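Local coordinates for D-alanyl-D-alanine carboxypeptidase (Vibrio cholerae, PDB 5TR7), which probably removes the terminal D-alanine from peptidoglycan precursor peptides as a penicillin-binding serine carboxypeptidase of the S11 family, at residues Met14-Gly19 with Asn220-Ala225; Gly52-Asn57 with Val85-Leu90. One frame throughout, in Å; residues are numbered along the deposited sequence.

Contact 1: Met14-Gly19 with Asn220-Ala225; sequences MDYHSG and NMRLVA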
ATOM      1  N   MET A  14      -2.236 -13.409   8.036  1.00 54.51           N
ATOM      2  CA  MET A  14      -2.417 -14.439   7.034  1.00 54.88           C
ATOM      3  C   MET A  14      -1.141 -15.104   6.636  1.00 49.79           C
ATOM      4  O   MET A  14      -0.115 -14.450   6.473  1.00 59.63           O
ATOM      5  CB  MET A  14      -3.049 -13.784   5.801  1.00 52.81           C
ATOM      6  CG  MET A  14      -3.170 -14.655   4.568  1.00 68.13           C
ATOM      7  SD  MET A  14      -3.821 -13.757   3.155  1.00 64.92           S
ATOM      8  CE  MET A  14      -5.559 -13.741   3.571  1.00 68.05           C
ATOM      9  N   ASP A  15      -1.212 -16.414   6.504  1.00 53.28           N
ATOM     10  CA  ASP A  15      -0.091 -17.188   5.970  1.00 58.99           C
ATOM     11  C   ASP A  15      -0.048 -16.896   4.450  1.00 56.30           C
ATOM     12  O   ASP A  15      -1.015 -17.141   3.756  1.00 53.87           O
ATOM     13  CB  ASP A  15      -0.320 -18.690   6.217  1.00 59.95           C
ATOM     14  CG  ASP A  15       0.558 -19.573   5.356  1.00 62.62           C
ATOM     15  OD1 ASP A  15       1.728 -19.247   5.083  1.00 54.86           O
ATOM     16  OD2 ASP A  15       0.038 -20.600   4.910  1.00 67.89           O
ATOM     17  N   TYR A  16       1.072 -16.384   3.959  1.00 54.85           N
ATOM     18  CA  TYR A  16       1.217 -16.048   2.572  1.00 46.72           C
ATOM     19  C   TYR A  16       1.062 -17.244   1.685  1.00 51.65           C
ATOM     20  O   TYR A  16       0.504 -17.110   0.615  1.00 55.74           O
ATOM     21  CB  TYR A  16       2.591 -15.395   2.242  1.00 51.03           C
ATOM     22  CG  TYR A  16       2.858 -15.280   0.752  1.00 51.51           C
ATOM     23  CD1 TYR A  16       2.455 -14.146   0.037  1.00 53.98           C
ATOM     24  CD2 TYR A  16       3.508 -16.287   0.052  1.00 54.29           C
ATOM     25  CE1 TYR A  16       2.664 -14.063  -1.315  1.00 49.23           C
ATOM     26  CE2 TYR A  16       3.748 -16.181  -1.317  1.00 54.26           C
ATOM     27  CZ  TYR A  16       3.311 -15.063  -1.986  1.00 51.27           C
ATOM     28  OH  TYR A  16       3.477 -14.927  -3.369  1.00 52.96           O
ATOM     29  N   HIS A  17       1.596 -18.400   2.078  1.00 51.49           N
ATOM     30  CA  HIS A  17       1.558 -19.584   1.215  1.00 58.75           C
ATOM     31  C   HIS A  17       0.147 -20.117   0.904  1.00 62.07           C
ATOM     32  O   HIS A  17      -0.251 -20.173  -0.248  1.00 60.23           O
ATOM     33  CB  HIS A  17       2.445 -20.716   1.762  1.00 60.81           C
ATOM     34  CG  HIS A  17       3.863 -20.288   2.027  1.00 65.23           C
ATOM     35  ND1 HIS A  17       4.627 -19.610   1.086  1.00 64.64           N
ATOM     36  CD2 HIS A  17       4.665 -20.449   3.109  1.00 68.52           C
ATOM     37  CE1 HIS A  17       5.817 -19.328   1.603  1.00 61.28           C
ATOM     38  NE2 HIS A  17       5.861 -19.815   2.829  1.00 68.61           N
ATOM     39  N   SER A  18      -0.594 -20.472   1.935  1.00 63.23           N
ATOM     40  CA  SER A  18      -1.929 -21.048   1.779  1.00 62.80           C
ATOM     41  C   SER A  18      -3.022 -20.032   1.772  1.00 55.81           C
ATOM     42  O   SER A  18      -4.109 -20.333   1.342  1.00 62.85           O
ATOM     43  CB  SER A  18      -2.241 -21.960   2.958  1.00 58.44           C
ATOM     44  OG  SER A  18      -2.343 -21.180   4.149  1.00 65.06           O
ATOM     45  N   GLY A  19      -2.761 -18.845   2.279  1.00 56.36           N
ATOM     46  CA  GLY A  19      -3.813 -17.819   2.399  1.00 52.58           C
ATOM     47  C   GLY A  19      -4.678 -17.995   3.628  1.00 55.45           C
ATOM     48  O   GLY A  19      -5.662 -17.278   3.834  1.00 61.93           O
ATOM     49  N   ASN A 220      11.442 -20.708   6.052  1.00 60.90           N
ATOM     50  CA  ASN A 220      10.604 -20.910   4.907  1.00 57.51           C
ATOM     51  C   ASN A 220       9.248 -20.320   5.045  1.00 58.70           C
ATOM     52  O   ASN A 220       8.388 -20.586   4.190  1.00 66.88           O
ATOM     53  CB  ASN A 220      10.435 -22.407   4.634  1.00 59.81           C
ATOM     54  CG  ASN A 220      11.664 -23.010   4.028  1.00 64.80           C
ATOM     55  OD1 ASN A 220      12.731 -22.346   3.881  1.00 74.19           O
ATOM     56  ND2 ASN A 220      11.560 -24.235   3.691  1.00 66.19           N
ATOM     57  N   MET A 221       9.051 -19.457   6.054  1.00 61.18           N
ATOM     58  CA  MET A 221       7.750 -18.861   6.258  1.00 58.74           C
ATOM     59  C   MET A 221       7.633 -17.454   5.743  1.00 55.71           C
ATOM     60  O   MET A 221       8.609 -16.719   5.712  1.00 57.57           O
ATOM     61  CB  MET A 221       7.428 -18.840   7.748  1.00 57.66           C
ATOM     62  CG  MET A 221       7.351 -20.222   8.384  1.00 68.33           C
ATOM     63  SD  MET A 221       7.113 -20.165  10.182  1.00 72.72           S
ATOM     64  CE  MET A 221       8.765 -19.869  10.880  1.00 72.86           C
ATOM     65  N   ARG A 222       6.424 -17.102   5.324  1.00 53.31           N
ATOM     66  CA  ARG A 222       6.112 -15.744   4.942  1.00 48.84           C
ATOM     67  C   ARG A 222       4.730 -15.456   5.431  1.00 50.34           C
ATOM     68  O   ARG A 222       3.774 -16.262   5.220  1.00 48.82           O
ATOM     69  CB  ARG A 222       6.218 -15.418   3.471  1.00 53.31           C
ATOM     70  CG  ARG A 222       5.820 -13.944   3.192  1.00 50.91           C
ATOM     71  CD  ARG A 222       5.860 -13.506   1.731  1.00 51.49           C
ATOM     72  NE  ARG A 222       7.202 -13.193   1.229  1.00 45.18           N
ATOM     73  CZ  ARG A 222       7.836 -12.058   1.424  1.00 44.84           C
ATOM     74  NH1 ARG A 222       9.007 -11.921   0.919  1.00 43.82           N
ATOM     75  NH2 ARG A 222       7.329 -11.065   2.188  1.00 49.80           N
ATOM     76  N   LEU A 223       4.625 -14.323   6.126  1.00 48.47           N
ATOM     77  CA  LEU A 223       3.345 -13.896   6.645  1.00 49.84           C
ATOM     78  C   LEU A 223       2.988 -12.554   6.124  1.00 46.29           C
ATOM     79  O   LEU A 223       3.858 -11.782   5.811  1.00 47.28           O
ATOM     80  CB  LEU A 223       3.398 -13.782   8.157  1.00 53.85           C
ATOM     81  CG  LEU A 223       3.769 -15.038   8.949  1.00 56.45           C
ATOM     82  CD1 LEU A 223       4.107 -14.638  10.412  1.00 56.86           C
ATOM     83  CD2 LEU A 223       2.611 -16.048   8.881  1.00 53.41           C
ATOM     84  N   VAL A 224       1.685 -12.294   6.037  1.00 55.28           N
ATOM     85  CA  VAL A 224       1.163 -10.983   5.685  1.00 50.82           C
ATOM     86  C   VAL A 224       0.279 -10.576   6.864  1.00 52.87           C
ATOM     87  O   VAL A 224      -0.581 -11.347   7.280  1.00 59.79           O
ATOM     88  CB  VAL A 224       0.344 -11.020   4.410  1.00 52.68           C
ATOM     89  CG1 VAL A 224      -0.261  -9.655   4.150  1.00 61.37           C
ATOM     90  CG2 VAL A 224       1.227 -11.383   3.243  1.00 58.18           C
ATOM     91  N   ALA A 225       0.503  -9.396   7.405  1.00 46.67           N
ATOM     92  CA  ALA A 225      -0.317  -8.860   8.501  1.00 47.44           C
ATOM     93  C   ALA A 225      -0.875  -7.486   8.186  1.00 48.23           C
ATOM     94  O   ALA A 225      -0.278  -6.697   7.436  1.00 45.53           O
ATOM     95  CB  ALA A 225       0.492  -8.768   9.785  1.00 49.80           C
TER
HETATM   96  O   HOH W   1       4.227 -19.264   6.066  1.00 53.48           O

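Contact 2: Gly52-Asn57 with Val85-Leu90; sequences GNISLN and VKVSDL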
ATOM      1  N   GLY A  52       4.236  -4.837 -20.475  1.00 60.26           N
ATOM      2  CA  GLY A  52       4.826  -3.984 -21.511  1.00 60.01           C
ATOM      3  C   GLY A  52       3.953  -2.836 -22.029  1.00 57.35           C
ATOM      4  O   GLY A  52       4.299  -2.249 -23.002  1.00 58.09           O
ATOM      5  N   ASN A  53       2.862  -2.466 -21.359  1.00 59.25           N
ATOM      6  CA  ASN A  53       2.034  -1.337 -21.846  1.00 62.75           C
ATOM      7  C   ASN A  53       2.650  -0.023 -21.508  1.00 66.06           C
ATOM      8  O   ASN A  53       2.370   0.952 -22.173  1.00 60.43           O
ATOM      9  CB  ASN A  53       0.632  -1.373 -21.261  1.00 69.55           C
ATOM     10  CG  ASN A  53      -0.111  -2.636 -21.610  1.00 67.05           C
ATOM     11  OD1 ASN A  53       0.272  -3.363 -22.469  1.00 72.86           O
ATOM     12  ND2 ASN A  53      -1.126  -2.934 -20.854  1.00 71.31           N
ATOM     13  N   ILE A  54       3.433   0.025 -20.427  1.00 59.55           N
ATOM     14  CA  ILE A  54       4.217   1.227 -20.130  1.00 59.59           C
ATOM     15  C   ILE A  54       5.632   0.755 -19.806  1.00 58.25           C
ATOM     16  O   ILE A  54       5.815  -0.386 -19.435  1.00 62.93           O
ATOM     17  CB  ILE A  54       3.661   2.026 -18.913  1.00 65.62           C
ATOM     18  CG1 ILE A  54       3.631   1.153 -17.651  1.00 63.94           C
ATOM     19  CG2 ILE A  54       2.288   2.582 -19.243  1.00 66.49           C
ATOM     20  CD1 ILE A  54       3.229   1.889 -16.393  1.00 64.90           C
ATOM     21  N   SER A  55       6.622   1.620 -19.961  1.00 62.97           N
ATOM     22  CA  SER A  55       8.005   1.321 -19.584  1.00 54.46           C
ATOM     23  C   SER A  55       8.415   2.229 -18.389  1.00 54.35           C
ATOM     24  O   SER A  55       8.016   3.365 -18.284  1.00 54.60           O
ATOM     25  CB  SER A  55       8.952   1.659 -20.710  1.00 55.63           C
ATOM     26  OG  SER A  55      10.327   1.678 -20.250  1.00 55.50           O
ATOM     27  N   LEU A  56       9.307   1.712 -17.577  1.00 56.46           N
ATOM     28  CA  LEU A  56       9.882   2.419 -16.472  1.00 54.63           C
ATOM     29  C   LEU A  56      10.677   3.674 -16.948  1.00 57.69           C
ATOM     30  O   LEU A  56      10.839   4.617 -16.201  1.00 55.78           O
ATOM     31  CB  LEU A  56      10.800   1.468 -15.718  1.00 54.69           C
ATOM     32  CG  LEU A  56      10.157   0.273 -15.063  1.00 53.39           C
ATOM     33  CD1 LEU A  56      11.187  -0.570 -14.390  1.00 55.14           C
ATOM     34  CD2 LEU A  56       9.119   0.726 -14.028  1.00 58.95           C
ATOM     35  N   ASN A  57      11.099   3.679 -18.212  1.00 59.36           N
ATOM     36  CA  ASN A  57      11.856   4.785 -18.819  1.00 58.68           C
ATOM     37  C   ASN A  57      10.966   5.843 -19.508  1.00 61.52           C
ATOM     38  O   ASN A  57      11.494   6.844 -19.988  1.00 64.32           O
ATOM     39  CB  ASN A  57      12.902   4.264 -19.825  1.00 56.85           C
ATOM     40  CG  ASN A  57      14.027   3.456 -19.161  1.00 58.72           C
ATOM     41  OD1 ASN A  57      14.439   3.744 -18.057  1.00 58.65           O
ATOM     42  ND2 ASN A  57      14.564   2.451 -19.875  1.00 58.19           N
ATOM     43  N   VAL A  85       8.290  13.508 -15.675  1.00 54.12           N
ATOM     44  CA  VAL A  85       8.960  12.700 -14.668  1.00 59.83           C
ATOM     45  C   VAL A  85       8.949  11.259 -15.205  1.00 59.17           C
ATOM     46  O   VAL A  85       7.994  10.832 -15.831  1.00 59.98           O
ATOM     47  CB  VAL A  85       8.201  12.711 -13.320  1.00 57.44           C
ATOM     48  CG1 VAL A  85       8.939  11.887 -12.284  1.00 65.60           C
ATOM     49  CG2 VAL A  85       7.993  14.131 -12.816  1.00 55.47           C
ATOM     50  N   LYS A  86      10.005  10.512 -14.927  1.00 55.40           N
ATOM     51  CA  LYS A  86      10.063   9.119 -15.317  1.00 56.55           C
ATOM     52  C   LYS A  86       9.121   8.235 -14.500  1.00 53.05           C
ATOM     53  O   LYS A  86       8.844   8.516 -13.343  1.00 55.44           O
ATOM     54  CB  LYS A  86      11.478   8.615 -15.216  1.00 56.43           C
ATOM     55  CG  LYS A  86      12.298   9.393 -16.258  1.00 63.66           C
ATOM     56  CD  LYS A  86      13.646   8.837 -16.558  1.00 74.29           C
ATOM     57  CE  LYS A  86      13.572   7.360 -17.014  1.00 73.19           C
ATOM     58  NZ  LYS A  86      14.800   6.671 -17.557  1.00 68.96           N
ATOM     59  N   VAL A  87       8.603   7.189 -15.141  1.00 49.88           N
ATOM     60  CA  VAL A  87       7.714   6.195 -14.511  1.00 50.36           C
ATOM     61  C   VAL A  87       8.353   5.593 -13.268  1.00 50.55           C
ATOM     62  O   VAL A  87       7.724   5.568 -12.252  1.00 54.46           O
ATOM     63  CB  VAL A  87       7.320   5.063 -15.481  1.00 49.80           C
ATOM     64  CG1 VAL A  87       6.751   3.857 -14.758  1.00 49.98           C
ATOM     65  CG2 VAL A  87       6.321   5.574 -16.489  1.00 53.42           C
ATOM     66  N   SER A  88       9.602   5.167 -13.328  1.00 50.73           N
ATOM     67  CA  SER A  88      10.221   4.614 -12.112  1.00 48.93           C
ATOM     68  C   SER A  88      10.247   5.567 -10.941  1.00 46.41           C
ATOM     69  O   SER A  88      10.022   5.171  -9.840  1.00 48.75           O
ATOM     70  CB  SER A  88      11.622   4.068 -12.361  1.00 49.32           C
ATOM     71  OG  SER A  88      12.471   5.087 -12.733  1.00 53.89           O
ATOM     72  N   ASP A  89      10.403   6.848 -11.205  1.00 48.80           N
ATOM     73  CA  ASP A  89      10.484   7.862 -10.205  1.00 48.51           C
ATOM     74  C   ASP A  89       9.094   8.122  -9.627  1.00 53.38           C
ATOM     75  O   ASP A  89       8.939   8.223  -8.400  1.00 52.09           O
ATOM     76  CB  ASP A  89      11.116   9.113 -10.775  1.00 51.26           C
ATOM     77  CG  ASP A  89      12.568   8.955 -11.068  1.00 54.60           C
ATOM     78  OD1 ASP A  89      13.273   8.443 -10.158  1.00 50.86           O
ATOM     79  OD2 ASP A  89      13.029   9.437 -12.150  1.00 55.74           O
ATOM     80  N   LEU A  90       8.082   8.228 -10.477  1.00 50.64           N
ATOM     81  CA  LEU A  90       6.737   8.401  -9.956  1.00 55.95           C
ATOM     82  C   LEU A  90       6.318   7.208  -9.055  1.00 57.79           C
ATOM     83  O   LEU A  90       5.631   7.372  -8.026  1.00 51.15           O
ATOM     84  CB  LEU A  90       5.722   8.566 -11.103  1.00 56.25           C
ATOM     85  CG  LEU A  90       5.735   9.941 -11.800  1.00 57.80           C
ATOM     86  CD1 LEU A  90       4.759   9.910 -12.995  1.00 57.24           C
ATOM     87  CD2 LEU A  90       5.380  11.107 -10.871  1.00 53.06           C
TER

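Contact 1: Met14-Gly19 with Asn220-Ala225
Met14 and Val224 exchange two backbone hydrogen bonds. Met14 N gives to Val224 O over 2.7 Å, and Val224 N returns one to Met14 O over 2.8 Å. They form an antiparallel hydrogen-bonded pair; Asp15 and Leu223 follow as the non-hydrogen-bonded pair, where CD2 of Leu223 comes near CA of Asp15. The ladder then loosens. Tyr16 N still reaches Arg222 O (3.0 Å), but the donor is tilted 32° from the carbonyl plane as the chain leaves strand 10-15. Here strand 221-230 has strand 10-15 on one flank and strand 209-218 on the other, within the five-stranded antiparallel sheet of the carboxypeptidase domain, whose family belongs to the beta-lactamase clan. Beyond the strand two sets of bonds fix the turn. His17 NE2 donates to Asn220 O (3.0 Å), which it meets in the carbonyl plane, although the oxygen lies somewhat out of the imidazole plane. Asp15 OD2 accepts from Ser18 N (3.0 Å), completing an Asx motif, and from Ser18 OG, both arriving from the same face of the carboxylate. OD1 accepts a hydrogen bond from a water 2.7 Å away, which in turn accepts one from Arg222 N. Gly19 N bonds Asp15 O, and Gln158 NE2 bonds Tyr16 O. Chi1 of 169° swings the Tyr16 ring to the carbonyl-carbon side, where Arg222 CD lies over one face in a CH-pi contact, nearest CG and displaced toward the rim, 4.0 Å from the centroid. The guanidinium plane stands 70° from the ring; NH1 makes a salt bridge with Asp198 and NH2 bonds Ser215 OG.

Contact 2: Gly52-Asn57 with Val85-Leu90
Lys86 and Asn57 lie side by side where the short antiparallel strand 84-86 turns into helix 87-95, with Lys86 at the N-cap position. The facing segment, 52-57, is the connection from helix 37-50 to strand 59-61; it starts with a Schellman motif at Gly52 and carries an ST turn, in which Ser55 OG accepts from Asn57 N at 3.0 Å. The Lys86 side chain can be followed outward. CB skirts the carbonyl oxygen of Leu56 at 4.2 Å. After CG and CD, the bend at chi3 (56°) turns the chain alongside Asn57, bringing CE to 3.6 Å from Asn57 CA. NZ ends 3.0 Å from Asn57 OD1, to which it donates a hydrogen bond from above the amide plane, 37° out of it and therefore not on a lone pair. One residue on, Val87 turns its isopropyl group into the loop: CG2 approaches Ser55 O, while CG1 packs against Leu56 CD2 at 4.0 Å, the two side chains crossing at about a right angle. Ile54 CD1 reaches the same CG1 more loosely, and helix 100-111 packs here with Met106 on Ile54 and His109 on both Ile54 and Val87. The first turn of the helix is also tied by its backbone: Ser88 N donates to Leu56 O over 3.2 Å at 158°, in the carbonyl plane and on a lone pair.

Overall arrangement
Contact 1 and contact 2 belong to different parts of the same carboxypeptidase domain: contact 1 joins strands of the five-stranded sheet, contact 2 packs a loop against a helix start in the helical part. Their centres are 30 Å apart and their nearest atoms about 19 Å. Along the chain, both segments of contact 2 fall between those of contact 1. The predicted substrate-binding Lys201 lies on the sheet of contact 1, its side chain about 10 Å from that of Val224. A nitrite ion, probably from the crystallisation liquor, sits about 3 Å from the side chain of Met221. Contact 2 lies away from the predicted catalytic and substrate sites, although 52-57 follows helix 37-50, which carries Lys38, the predicted proton acceptor; Ser35, the predicted acyl-ester serine, lies just before that helix.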